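Long-range contacts in putative methylase (Clostridium difficile, PDB 3LDU), which probably methylates guanine bases of ribosomal RNA and binds GTP in its methyltransferase domain: residues P178-Y189 against S206-I216; P192-M203 against D300-P310. All coordinates share one frame; numbering follows the deposited sequence.

Both contacts lie in the methyltransferase domain, their centres about 12 Å apart, and both touch the same GTP. Their segments alternate along the chain: helix 181-189 comes first, then strand 199-201, helix 208-217 and, after about ninety further residues, strand 304-307. Interaction 1 crosses the two helices; interaction 2 pairs the two strands side by side in the middle of the mixed sheet. The layers meet directly, with Ala213 of interaction 1 packed on Leu199 of interaction 2 and Ile188 on Ile306. Helix starts and strand ends thus converge on one pocket, interaction 1 meeting the gamma-phosphate and interaction 2 the ribose and guanine.

Interaction 1: residues P178-Y189 against S206-I216; sequences PIRETLAAGLIY and SGTILIEAAMI. With GTP (guanosine-5'-triphosphate), chain B.
Ile179 and Thr208 touch across this contact and also share a ligand atom, O2G on the gamma-phosphate of GTP. The backbone N of Ile179 donates to O2G at 2.7 Å, and Thr208 OG1 donates to the same oxygen at 3.1 Å. Ser206 holds the neighbouring O3G through both its backbone N and its hydroxyl, OG lying 2.8 Å from O3G. Thr208 faces two ways: its OG1 stands beside the backbone N (chi1 -59°) and reaches the phosphate, while the methyl CG2 lies against Ala184 CB and the flank of Glu181.

Beyond the phosphate, helices 181-189 and 208-216 cross at -61°, their axes 8.6 Å apart. Small Ala184 lets its CA come within 5.2 Å of Ile209 CA. Glu212, bent at chi2, lays its carboxylate against the other helix, OE1 3.6 Å from Ala185 CB, and Arg168 and Tyr170 bind OE2. Glu181 turns its own acid away, to Arg171 and His166. At the far end Ile188 CD1 touches both Ile209 CG2 and Ala213 CB, and Ile216 CD1 lies over one face of the Tyr189 ring, 4.0 Å from CE1.

The start of helix 208-216 points toward the phosphate, so its dipole would probably add to the N-H and hydroxyl donors in stabilising that negative charge, while the buried acid of Glu212 is answered from outside the helix pair.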
loop_
_atom_site.group_PDB
_atom_site.type_symbol
_atom_site.label_atom_id
_atom_site.label_comp_id
_atom_site.label_asym_id
_atom_site.label_seq_id
_atom_site.Cartn_x
_atom_site.Cartn_y
_atom_site.Cartn_z
ATOM N N PRO A 178 -6.352 -2.631 12.816
ATOM C CA PRO A 178 -6.276 -3.443 11.601
ATOM C C PRO A 178 -4.916 -3.274 10.948
ATOM O O PRO A 178 -4.359 -2.175 10.987
ATOM C CB PRO A 178 -7.364 -2.829 10.700
ATOM C CG PRO A 178 -8.156 -1.894 11.600
ATOM C CD PRO A 178 -7.159 -1.421 12.608
ATOM N N ILE A 179 -4.388 -4.346 10.370
ATOM C CA ILE A 179 -3.189 -4.258 9.550
ATOM C C ILE A 179 -3.475 -3.340 8.360
ATOM O O ILE A 179 -4.598 -3.273 7.883
ATOM C CB ILE A 179 -2.759 -5.664 9.070
ATOM C CG1 ILE A 179 -1.432 -5.614 8.321
ATOM C CG2 ILE A 179 -3.832 -6.314 8.192
ATOM C CD1 ILE A 179 -0.879 -7.010 8.054
ATOM N N ARG A 180 -2.465 -2.622 7.893
ATOM C CA ARG A 180 -2.653 -1.738 6.740
ATOM C C ARG A 180 -2.965 -2.557 5.480
ATOM O O ARG A 180 -2.367 -3.618 5.275
ATOM C CB ARG A 180 -1.370 -0.930 6.534
ATOM C CG ARG A 180 -1.549 0.320 5.729
ATOM C CD ARG A 180 -0.259 1.124 5.766
ATOM N NE ARG A 180 -0.419 2.463 5.208
ATOM C CZ ARG A 180 -0.563 3.568 5.938
ATOM N NH1 ARG A 180 -0.569 3.502 7.268
ATOM N NH2 ARG A 180 -0.696 4.742 5.334
ATOM N N GLU A 181 -3.891 -2.078 4.644
ATOM C CA GLU A 181 -4.309 -2.822 3.443
ATOM C C GLU A 181 -3.143 -3.122 2.481
ATOM O O GLU A 181 -3.076 -4.198 1.869
ATOM C CB GLU A 181 -5.422 -2.072 2.694
ATOM C CG GLU A 181 -6.744 -1.964 3.448
ATOM C CD GLU A 181 -6.845 -0.737 4.349
ATOM O OE1 GLU A 181 -5.811 -0.279 4.893
ATOM O OE2 GLU A 181 -7.978 -0.230 4.515
ATOM N N THR A 182 -2.246 -2.151 2.309
ATOM C CA THR A 182 -1.103 -2.320 1.409
ATOM C C THR A 182 -0.144 -3.392 1.940
ATOM O O THR A 182 0.365 -4.219 1.183
ATOM C CB THR A 182 -0.321 -1.019 1.264
ATOM O OG1 THR A 182 -0.121 -0.445 2.560
ATOM C CG2 THR A 182 -1.116 -0.035 0.386
ATOM N N LEU A 183 0.099 -3.365 3.243
ATOM C CA LEU A 183 0.936 -4.388 3.871
ATOM C C LEU A 183 0.304 -5.767 3.689
ATOM O O LEU A 183 0.983 -6.727 3.320
ATOM C CB LEU A 183 1.135 -4.074 5.346
ATOM C CG LEU A 183 1.948 -5.081 6.159
ATOM C CD1 LEU A 183 3.317 -5.261 5.552
ATOM C CD2 LEU A 183 2.067 -4.613 7.598
ATOM N N ALA A 184 -0.999 -5.859 3.942
ATOM C CA ALA A 184 -1.712 -7.124 3.778
ATOM C C ALA A 184 -1.586 -7.676 2.364
ATOM O O ALA A 184 -1.326 -8.849 2.170
ATOM C CB ALA A 184 -3.200 -6.964 4.165
ATOM N N ALA A 185 -1.772 -6.831 1.351
ATOM C CA ALA A 185 -1.572 -7.310 -0.014
ATOM C C ALA A 185 -0.150 -7.813 -0.218
ATOM O O ALA A 185 0.069 -8.814 -0.897
ATOM C CB ALA A 185 -1.895 -6.188 -1.027
ATOM N N GLY A 186 0.819 -7.114 0.362
ATOM C CA GLY A 186 2.210 -7.525 0.228
ATOM C C GLY A 186 2.459 -8.886 0.868
ATOM O O GLY A 186 3.232 -9.686 0.355
ATOM N N LEU A 187 1.810 -9.135 1.995
ATOM C CA LEU A 187 1.921 -10.441 2.646
ATOM C C LEU A 187 1.446 -11.545 1.695
ATOM O O LEU A 187 2.125 -12.547 1.521
ATOM C CB LEU A 187 1.103 -10.454 3.933
ATOM C CG LEU A 187 1.767 -10.186 5.282
ATOM C CD1 LEU A 187 2.980 -9.254 5.218
ATOM C CD2 LEU A 187 0.743 -9.753 6.339
ATOM N N ILE A 188 0.277 -11.355 1.076
ATOM C CA ILE A 188 -0.225 -12.347 0.137
ATOM C C ILE A 188 0.780 -12.603 -0.993
ATOM O O ILE A 188 1.056 -13.747 -1.364
ATOM C CB ILE A 188 -1.558 -11.929 -0.510
ATOM C CG1 ILE A 188 -2.607 -11.561 0.550
ATOM C CG2 ILE A 188 -2.081 -13.059 -1.411
ATOM C CD1 ILE A 188 -2.817 -12.640 1.589
ATOM N N TYR A 189 1.296 -11.511 -1.553
ATOM C CA TYR A 189 2.249 -11.578 -2.653
ATOM C C TYR A 189 3.542 -12.313 -2.290
ATOM O O TYR A 189 4.235 -12.841 -3.176
ATOM C CB TYR A 189 2.601 -10.158 -3.091
ATOM C CG TYR A 189 1.586 -9.457 -3.969
ATOM C CD1 TYR A 189 0.788 -10.155 -4.872
ATOM C CD2 TYR A 189 1.474 -8.077 -3.935
ATOM C CE1 TYR A 189 -0.117 -9.464 -5.703
ATOM C CE2 TYR A 189 0.585 -7.399 -4.745
ATOM C CZ TYR A 189 -0.200 -8.092 -5.621
ATOM O OH TYR A 189 -1.069 -7.379 -6.417
ATOM N N SER A 206 -10.786 -7.767 11.575
ATOM C CA SER A 206 -11.790 -7.182 10.679
ATOM C C SER A 206 -11.617 -7.617 9.222
ATOM O O SER A 206 -12.253 -7.065 8.317
ATOM C CB SER A 206 -11.787 -5.661 10.793
ATOM O OG SER A 206 -10.470 -5.178 10.645
ATOM N N GLY A 207 -10.739 -8.589 9.000
ATOM C CA GLY A 207 -10.758 -9.358 7.767
ATOM C C GLY A 207 -9.890 -8.862 6.630
ATOM O O GLY A 207 -10.005 -9.342 5.504
ATOM N N THR A 208 -8.997 -7.927 6.937
ATOM C CA THR A 208 -8.216 -7.225 5.913
ATOM C C THR A 208 -7.382 -8.169 5.046
ATOM O O THR A 208 -7.368 -8.047 3.824
ATOM C CB THR A 208 -7.274 -6.219 6.577
ATOM O OG1 THR A 208 -8.051 -5.287 7.337
ATOM C CG2 THR A 208 -6.476 -5.452 5.526
ATOM N N ILE A 209 -6.686 -9.106 5.685
ATOM C CA ILE A 209 -5.839 -10.022 4.943
ATOM C C ILE A 209 -6.663 -10.825 3.943
ATOM O O ILE A 209 -6.266 -10.980 2.794
ATOM C CB ILE A 209 -5.052 -10.945 5.901
ATOM C CG1 ILE A 209 -3.970 -10.114 6.596
ATOM C CG2 ILE A 209 -4.420 -12.116 5.138
ATOM C CD1 ILE A 209 -3.171 -10.893 7.627
ATOM N N LEU A 210 -7.806 -11.343 4.386
ATOM C CA LEU A 210 -8.652 -12.151 3.510
ATOM C C LEU A 210 -9.342 -11.337 2.418
ATOM O O LEU A 210 -9.462 -11.793 1.287
ATOM C CB LEU A 210 -9.698 -12.910 4.313
ATOM C CG LEU A 210 -9.072 -13.934 5.250
ATOM C CD1 LEU A 210 -10.143 -14.534 6.173
ATOM C CD2 LEU A 210 -8.388 -14.983 4.413
ATOM N N ILE A 211 -9.817 -10.149 2.764
ATOM C CA ILE A 211 -10.363 -9.254 1.736
ATOM C C ILE A 211 -9.317 -8.960 0.651
ATOM O O ILE A 211 -9.603 -9.063 -0.547
ATOM C CB ILE A 211 -10.952 -7.971 2.368
ATOM C CG1 ILE A 211 -12.158 -8.343 3.230
ATOM C CG2 ILE A 211 -11.359 -6.954 1.288
ATOM C CD1 ILE A 211 -12.615 -7.257 4.200
ATOM N N GLU A 212 -8.094 -8.619 1.054
ATOM C CA GLU A 212 -7.048 -8.402 0.062
ATOM C C GLU A 212 -6.763 -9.641 -0.776
ATOM O O GLU A 212 -6.568 -9.538 -1.998
ATOM C CB GLU A 212 -5.768 -7.846 0.687
ATOM C CG GLU A 212 -5.965 -6.488 1.309
ATOM C CD GLU A 212 -6.129 -5.381 0.256
ATOM O OE1 GLU A 212 -5.406 -5.397 -0.762
ATOM O OE2 GLU A 212 -6.975 -4.502 0.463
ATOM N N ALA A 213 -6.754 -10.813 -0.133
ATOM C CA ALA A 213 -6.510 -12.034 -0.877
ATOM C C ALA A 213 -7.645 -12.331 -1.856
ATOM O O ALA A 213 -7.388 -12.742 -2.987
ATOM C CB ALA A 213 -6.274 -13.223 0.071
ATOM N N ALA A 214 -8.892 -12.149 -1.420
ATOM C CA ALA A 214 -10.032 -12.372 -2.302
ATOM C C ALA A 214 -9.932 -11.439 -3.517
ATOM O O ALA A 214 -10.165 -11.867 -4.646
ATOM C CB ALA A 214 -11.357 -12.136 -1.562
HETATM N N MSE A 215 -9.595 -10.168 -3.298
HETATM C CA MSE A 215 -9.522 -9.234 -4.438
HETATM C C MSE A 215 -8.417 -9.606 -5.428
HETATM O O MSE A 215 -8.600 -9.531 -6.642
HETATM C CB MSE A 215 -9.394 -7.788 -3.963
HETATM C CG MSE A 215 -10.615 -7.323 -3.180
HETATM SE SE MSE A 215 -10.208 -5.503 -2.556
HETATM C CE MSE A 215 -10.088 -4.661 -4.283
ATOM N N ILE A 216 -7.282 -10.051 -4.905
ATOM C CA ILE A 216 -6.233 -10.596 -5.756
ATOM C C ILE A 216 -6.752 -11.802 -6.538
ATOM O O ILE A 216 -6.559 -11.889 -7.748
ATOM C CB ILE A 216 -4.979 -10.963 -4.922
ATOM C CG1 ILE A 216 -4.310 -9.684 -4.412
ATOM C CG2 ILE A 216 -3.994 -11.785 -5.738
ATOM C CD1 ILE A 216 -3.310 -9.916 -3.302
HETATM P PG GTP B . -6.826 -7.204 10.598
HETATM O O1G GTP B . -7.046 -8.485 9.822
HETATM O O2G GTP B . -6.204 -6.191 9.677
HETATM O O3G GTP B . -8.136 -6.630 11.086
HETATM O O3B GTP B . -5.843 -7.530 11.845
HETATM P PB GTP B . -6.428 -7.550 13.351
HETATM O O1B GTP B . -6.101 -6.221 13.989
HETATM O O2B GTP B . -7.919 -7.749 13.355
HETATM O O3A GTP B . -5.702 -8.713 14.206
HETATM P PA GTP B . -5.212 -8.295 15.693
HETATM O O1A GTP B . -6.334 -7.538 16.369
HETATM O O2A GTP B . -3.974 -7.431 15.626
HETATM O "O5'" GTP B . -4.959 -9.636 16.537
HETATM C "C5'" GTP B . -5.325 -10.828 15.919
HETATM C "C4'" GTP B . -6.775 -11.125 16.283
HETATM O "O4'" GTP B . -6.757 -12.392 16.879
HETATM C "C3'" GTP B . -7.449 -10.198 17.298
HETATM O "O3'" GTP B . -8.598 -9.654 16.685
HETATM C "C2'" GTP B . -7.875 -11.084 18.466
HETATM O "O2'" GTP B . -9.231 -10.913 18.827
HETATM C "C1'" GTP B . -7.751 -12.464 17.868
HETATM N N9 GTP B . -7.346 -13.536 18.786
HETATM C C8 GTP B . -6.606 -13.515 19.938
HETATM N N7 GTP B . -6.512 -14.797 20.382
HETATM C C5 GTP B . -7.188 -15.611 19.531
HETATM C C6 GTP B . -7.414 -16.983 19.503
HETATM O O6 GTP B . -6.963 -17.730 20.385
HETATM N N1 GTP B . -8.158 -17.499 18.463
HETATM C C2 GTP B . -8.668 -16.682 17.470
HETATM N N2 GTP B . -9.362 -17.230 16.487
HETATM N N3 GTP B . -8.456 -15.306 17.493
HETATM C C4 GTP B . -7.716 -14.812 18.519
#

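Interaction 2: residues P192-M203 against D300-P310; sequences PWKAGRVLVDPM and DEFGFIITNPP. With GTP (guanosine-5'-triphosphate), chain B.
Phe304 packs into a pocket made by Pro192, Trp193, Arg197 and Leu199, and this is the dense part of the contact. Trp193 turns the edge of its five-membered ring onto the Phe304 face in an offset edge-to-face pair, planes at 85° and centroids 5.5 Å apart. Leu199 CD2 lies over one face of the indole, while CD1 of the same leucine touches Phe304 CB and Ile306 CG1. Beneath these side chains the strands run parallel: Phe304 N donates to Val198 O, Val200 N to Phe304 O at 2.9 Å, and Ile306 N to Val200 O at a longer 3.3 Å. On the face opposite Leu199 and Phe304, Val200 packs on Ile305, and Pro202 CD, just past the strand end, touches Ile305 CG2.

The outer end is looser and wetter. Arg197, bent at chi2 and chi3, curls back so that Phe304 CE2 sits over its guanidinium, and NH2 bonds Phe302 O at 2.8 Å in the carbonyl plane. A water joins Arg197 NE and Val198 N to that same Phe302 O. Exposed Asp300 merely brushes Val198.

At the ligand end packing tightens again. With chi1 at 178° the Asp201 carboxylate swings away from its N, and OD1 comes between two donors on opposite faces of its plane: Thr307 OG1 at 2.7 Å, and Met203 N, closing an Asx turn. A second water ties Asp201 OD2 to Met203 O and Asn308 N. The selenium of Met203 lies 3.8 Å from Pro309 CB, while Met203 CG lies against the guanine near N3, and guanine N2 comes within 2.6 Å of Pro202 O.

Such parallel strands, here leading into Asp-Pro-Met and Asn-Pro-Pro loops, belong to the Rossmann-like fold; Asn-Pro-Pro followed by Tyr311 is the amino-methyltransferase signature, consistent with guanine-N2 methylation.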
loop_
_atom_site.group_PDB
_atom_site.type_symbol
_atom_site.label_atom_id
_atom_site.label_comp_id
_atom_site.label_asym_id
_atom_site.label_seq_id
_atom_site.Cartn_x
_atom_site.Cartn_y
_atom_site.Cartn_z
ATOM N N PRO A 192 2.986 -18.270 -2.053
ATOM C CA PRO A 192 2.586 -18.888 -3.322
ATOM C C PRO A 192 1.079 -19.078 -3.450
ATOM O O PRO A 192 0.640 -19.743 -4.385
ATOM C CB PRO A 192 3.272 -20.261 -3.281
ATOM C CG PRO A 192 4.122 -20.271 -2.033
ATOM C CD PRO A 192 3.560 -19.253 -1.120
ATOM N N TRP A 193 0.289 -18.502 -2.549
ATOM C CA TRP A 193 -1.153 -18.728 -2.597
ATOM C C TRP A 193 -1.757 -18.249 -3.912
ATOM O O TRP A 193 -1.398 -17.185 -4.423
ATOM C CB TRP A 193 -1.879 -18.046 -1.429
ATOM C CG TRP A 193 -3.376 -18.243 -1.511
ATOM C CD1 TRP A 193 -4.076 -19.349 -1.117
ATOM C CD2 TRP A 193 -4.342 -17.331 -2.064
ATOM N NE1 TRP A 193 -5.420 -19.180 -1.376
ATOM C CE2 TRP A 193 -5.607 -17.952 -1.962
ATOM C CE3 TRP A 193 -4.262 -16.053 -2.636
ATOM C CZ2 TRP A 193 -6.779 -17.333 -2.395
ATOM C CZ3 TRP A 193 -5.427 -15.443 -3.069
ATOM C CH2 TRP A 193 -6.667 -16.083 -2.952
ATOM N N LYS A 194 -2.700 -19.026 -4.433
ATOM C CA LYS A 194 -3.454 -18.666 -5.635
ATOM C C LYS A 194 -4.920 -19.029 -5.402
ATOM O O LYS A 194 -5.206 -19.963 -4.671
ATOM C CB LYS A 194 -2.939 -19.452 -6.847
ATOM C CG LYS A 194 -1.979 -18.687 -7.741
ATOM C CD LYS A 194 -0.560 -18.702 -7.193
ATOM C CE LYS A 194 0.400 -17.968 -8.125
ATOM N NZ LYS A 194 1.824 -18.137 -7.718
ATOM N N ALA A 195 -5.839 -18.300 -6.026
ATOM C CA ALA A 195 -7.265 -18.617 -5.929
ATOM C C ALA A 195 -7.521 -20.093 -6.233
ATOM O O ALA A 195 -7.009 -20.628 -7.212
ATOM C CB ALA A 195 -8.075 -17.719 -6.880
ATOM N N GLY A 196 -8.305 -20.752 -5.386
ATOM C CA GLY A 196 -8.541 -22.177 -5.537
ATOM C C GLY A 196 -7.827 -23.009 -4.488
ATOM O O GLY A 196 -8.279 -24.107 -4.146
ATOM N N ARG A 197 -6.700 -22.504 -3.989
ATOM C CA ARG A 197 -6.004 -23.169 -2.892
ATOM C C ARG A 197 -6.648 -22.784 -1.560
ATOM O O ARG A 197 -7.105 -21.656 -1.377
ATOM C CB ARG A 197 -4.520 -22.795 -2.879
ATOM C CG ARG A 197 -3.764 -23.142 -4.158
ATOM C CD ARG A 197 -3.667 -24.644 -4.355
ATOM N NE ARG A 197 -2.989 -25.290 -3.234
ATOM C CZ ARG A 197 -1.669 -25.394 -3.121
ATOM N NH1 ARG A 197 -0.877 -24.893 -4.065
ATOM N NH2 ARG A 197 -1.141 -25.993 -2.063
ATOM N N VAL A 198 -6.688 -23.726 -0.624
ATOM C CA VAL A 198 -7.250 -23.441 0.689
ATOM C C VAL A 198 -6.441 -22.348 1.397
ATOM O O VAL A 198 -5.208 -22.406 1.451
ATOM C CB VAL A 198 -7.266 -24.716 1.572
ATOM C CG1 VAL A 198 -7.537 -24.360 3.009
ATOM C CG2 VAL A 198 -8.291 -25.723 1.054
ATOM N N LEU A 199 -7.142 -21.339 1.910
ATOM C CA LEU A 199 -6.512 -20.255 2.667
ATOM C C LEU A 199 -7.333 -19.919 3.896
ATOM O O LEU A 199 -8.546 -19.694 3.800
ATOM C CB LEU A 199 -6.348 -18.991 1.821
ATOM C CG LEU A 199 -5.887 -17.758 2.616
ATOM C CD1 LEU A 199 -4.463 -17.933 3.188
ATOM C CD2 LEU A 199 -5.929 -16.503 1.738
ATOM N N VAL A 200 -6.677 -19.914 5.055
ATOM C CA VAL A 200 -7.334 -19.586 6.315
ATOM C C VAL A 200 -6.546 -18.516 7.060
ATOM O O VAL A 200 -5.334 -18.600 7.148
ATOM C CB VAL A 200 -7.415 -20.823 7.245
ATOM C CG1 VAL A 200 -8.216 -20.486 8.499
ATOM C CG2 VAL A 200 -8.025 -21.993 6.497
ATOM N N ASP A 201 -7.242 -17.518 7.599
ATOM C CA ASP A 201 -6.648 -16.605 8.577
ATOM C C ASP A 201 -7.428 -16.821 9.869
ATOM O O ASP A 201 -8.536 -16.296 10.020
ATOM C CB ASP A 201 -6.788 -15.140 8.126
ATOM C CG ASP A 201 -6.211 -14.163 9.143
ATOM O OD1 ASP A 201 -5.867 -14.613 10.256
ATOM O OD2 ASP A 201 -6.111 -12.947 8.842
ATOM N N PRO A 202 -6.855 -17.589 10.811
ATOM C CA PRO A 202 -7.591 -18.018 12.010
ATOM C C PRO A 202 -7.622 -16.987 13.147
ATOM O O PRO A 202 -8.150 -17.287 14.222
ATOM C CB PRO A 202 -6.837 -19.285 12.438
ATOM C CG PRO A 202 -5.422 -19.010 12.062
ATOM C CD PRO A 202 -5.498 -18.156 10.763
HETATM N N MSE A 203 -7.061 -15.799 12.912
HETATM C CA MSE A 203 -7.160 -14.677 13.849
HETATM C C MSE A 203 -7.378 -13.425 13.000
HETATM O O MSE A 203 -6.573 -12.490 13.005
HETATM C CB MSE A 203 -5.891 -14.555 14.686
HETATM C CG MSE A 203 -5.656 -15.766 15.602
HETATM SE SE MSE A 203 -3.839 -15.801 16.325
HETATM C CE MSE A 203 -2.973 -16.551 14.748
ATOM N N ASP A 300 -8.126 -31.302 5.078
ATOM C CA ASP A 300 -7.515 -30.926 3.812
ATOM C C ASP A 300 -6.003 -30.865 3.997
ATOM O O ASP A 300 -5.513 -30.572 5.089
ATOM C CB ASP A 300 -8.027 -29.555 3.348
ATOM C CG ASP A 300 -9.512 -29.563 2.994
ATOM O OD1 ASP A 300 -10.070 -30.658 2.759
ATOM O OD2 ASP A 300 -10.118 -28.466 2.942
ATOM N N GLU A 301 -5.256 -31.154 2.942
ATOM C CA GLU A 301 -3.814 -30.942 2.992
ATOM C C GLU A 301 -3.386 -29.846 2.021
ATOM O O GLU A 301 -4.162 -29.428 1.166
ATOM C CB GLU A 301 -3.029 -32.241 2.764
ATOM C CG GLU A 301 -3.450 -33.057 1.558
ATOM C CD GLU A 301 -2.674 -34.367 1.443
ATOM O OE1 GLU A 301 -1.620 -34.507 2.105
ATOM O OE2 GLU A 301 -3.117 -35.256 0.685
ATOM N N PHE A 302 -2.155 -29.375 2.171
ATOM C CA PHE A 302 -1.607 -28.356 1.276
ATOM C C PHE A 302 -2.392 -27.050 1.337
ATOM O O PHE A 302 -2.512 -26.343 0.344
ATOM C CB PHE A 302 -1.542 -28.876 -0.164
ATOM C CG PHE A 302 -0.840 -30.204 -0.295
ATOM C CD1 PHE A 302 0.494 -30.332 0.045
ATOM C CD2 PHE A 302 -1.520 -31.322 -0.746
ATOM C CE1 PHE A 302 1.142 -31.555 -0.064
ATOM C CE2 PHE A 302 -0.879 -32.547 -0.856
ATOM C CZ PHE A 302 0.453 -32.659 -0.516
ATOM N N GLY A 303 -2.919 -26.723 2.510
ATOM C CA GLY A 303 -3.557 -25.431 2.697
ATOM C C GLY A 303 -2.563 -24.341 3.078
ATOM O O GLY A 303 -1.372 -24.596 3.297
ATOM N N PHE A 304 -3.061 -23.115 3.163
ATOM C CA PHE A 304 -2.246 -21.970 3.545
ATOM C C PHE A 304 -2.866 -21.266 4.739
ATOM O O PHE A 304 -4.081 -21.144 4.816
ATOM C CB PHE A 304 -2.176 -20.963 2.393
ATOM C CG PHE A 304 -1.371 -21.430 1.228
ATOM C CD1 PHE A 304 -0.035 -21.104 1.124
ATOM C CD2 PHE A 304 -1.956 -22.190 0.227
ATOM C CE1 PHE A 304 0.706 -21.532 0.049
ATOM C CE2 PHE A 304 -1.218 -22.622 -0.848
ATOM C CZ PHE A 304 0.115 -22.294 -0.938
ATOM N N ILE A 305 -2.023 -20.792 5.653
ATOM C CA ILE A 305 -2.451 -19.873 6.704
ATOM C C ILE A 305 -1.637 -18.589 6.563
ATOM O O ILE A 305 -0.406 -18.643 6.433
ATOM C CB ILE A 305 -2.240 -20.459 8.107
ATOM C CG1 ILE A 305 -3.316 -21.507 8.399
ATOM C CG2 ILE A 305 -2.295 -19.346 9.159
ATOM C CD1 ILE A 305 -2.913 -22.540 9.482
ATOM N N ILE A 306 -2.320 -17.444 6.522
ATOM C CA ILE A 306 -1.633 -16.152 6.545
ATOM C C ILE A 306 -2.338 -15.353 7.605
ATOM O O ILE A 306 -3.568 -15.196 7.550
ATOM C CB ILE A 306 -1.738 -15.416 5.191
ATOM C CG1 ILE A 306 -1.145 -16.273 4.067
ATOM C CG2 ILE A 306 -0.995 -14.078 5.251
ATOM C CD1 ILE A 306 -1.384 -15.682 2.672
ATOM N N THR A 307 -1.597 -14.869 8.594
ATOM C CA THR A 307 -2.263 -14.275 9.745
ATOM C C THR A 307 -1.417 -13.251 10.501
ATOM O O THR A 307 -0.185 -13.258 10.427
ATOM C CB THR A 307 -2.723 -15.391 10.739
ATOM O OG1 THR A 307 -3.614 -14.838 11.707
ATOM C CG2 THR A 307 -1.516 -16.037 11.430
ATOM N N ASN A 308 -2.117 -12.391 11.246
ATOM C CA ASN A 308 -1.534 -11.278 11.985
ATOM C C ASN A 308 -1.981 -11.408 13.452
ATOM O O ASN A 308 -3.011 -10.859 13.851
ATOM C CB ASN A 308 -2.036 -9.976 11.306
ATOM C CG ASN A 308 -1.671 -8.707 12.047
ATOM O OD1 ASN A 308 -2.507 -7.803 12.198
ATOM N ND2 ASN A 308 -0.431 -8.594 12.455
ATOM N N PRO A 309 -1.249 -12.213 14.251
ATOM C CA PRO A 309 -1.670 -12.461 15.642
ATOM C C PRO A 309 -1.419 -11.240 16.524
ATOM O O PRO A 309 -0.735 -10.317 16.091
ATOM C CB PRO A 309 -0.740 -13.605 16.088
ATOM C CG PRO A 309 0.495 -13.427 15.227
ATOM C CD PRO A 309 -0.052 -12.995 13.883
ATOM N N PRO A 310 -1.945 -11.246 17.757
ATOM C CA PRO A 310 -1.560 -10.212 18.727
ATOM C C PRO A 310 -0.032 -10.186 18.870
ATOM O O PRO A 310 0.587 -11.242 18.769
ATOM C CB PRO A 310 -2.196 -10.697 20.032
ATOM C CG PRO A 310 -3.243 -11.692 19.629
ATOM C CD PRO A 310 -2.780 -12.304 18.350
HETATM P PG GTP B . -6.826 -7.204 10.598
HETATM O O1G GTP B . -7.046 -8.485 9.822
HETATM O O2G GTP B . -6.204 -6.191 9.677
HETATM O O3G GTP B . -8.136 -6.630 11.086
HETATM O O3B GTP B . -5.843 -7.530 11.845
HETATM P PB GTP B . -6.428 -7.550 13.351
HETATM O O1B GTP B . -6.101 -6.221 13.989
HETATM O O2B GTP B . -7.919 -7.749 13.355
HETATM O O3A GTP B . -5.702 -8.713 14.206
HETATM P PA GTP B . -5.212 -8.295 15.693
HETATM O O1A GTP B . -6.334 -7.538 16.369
HETATM O O2A GTP B . -3.974 -7.431 15.626
HETATM O "O5'" GTP B . -4.959 -9.636 16.537
HETATM C "C5'" GTP B . -5.325 -10.828 15.919
HETATM C "C4'" GTP B . -6.775 -11.125 16.283
HETATM O "O4'" GTP B . -6.757 -12.392 16.879
HETATM C "C3'" GTP B . -7.449 -10.198 17.298
HETATM O "O3'" GTP B . -8.598 -9.654 16.685
HETATM C "C2'" GTP B . -7.875 -11.084 18.466
HETATM O "O2'" GTP B . -9.231 -10.913 18.827
HETATM C "C1'" GTP B . -7.751 -12.464 17.868
HETATM N N9 GTP B . -7.346 -13.536 18.786
HETATM C C8 GTP B . -6.606 -13.515 19.938
HETATM N N7 GTP B . -6.512 -14.797 20.382
HETATM C C5 GTP B . -7.188 -15.611 19.531
HETATM C C6 GTP B . -7.414 -16.983 19.503
HETATM O O6 GTP B . -6.963 -17.730 20.385
HETATM N N1 GTP B . -8.158 -17.499 18.463
HETATM C C2 GTP B . -8.668 -16.682 17.470
HETATM N N2 GTP B . -9.362 -17.230 16.487
HETATM N N3 GTP B . -8.456 -15.306 17.493
HETATM C C4 GTP B . -7.716 -14.812 18.519
HETATM O O HOH W 1 -5.037 -25.921 -1.194
HETATM O O HOH W 2 -4.863 -11.617 10.865
#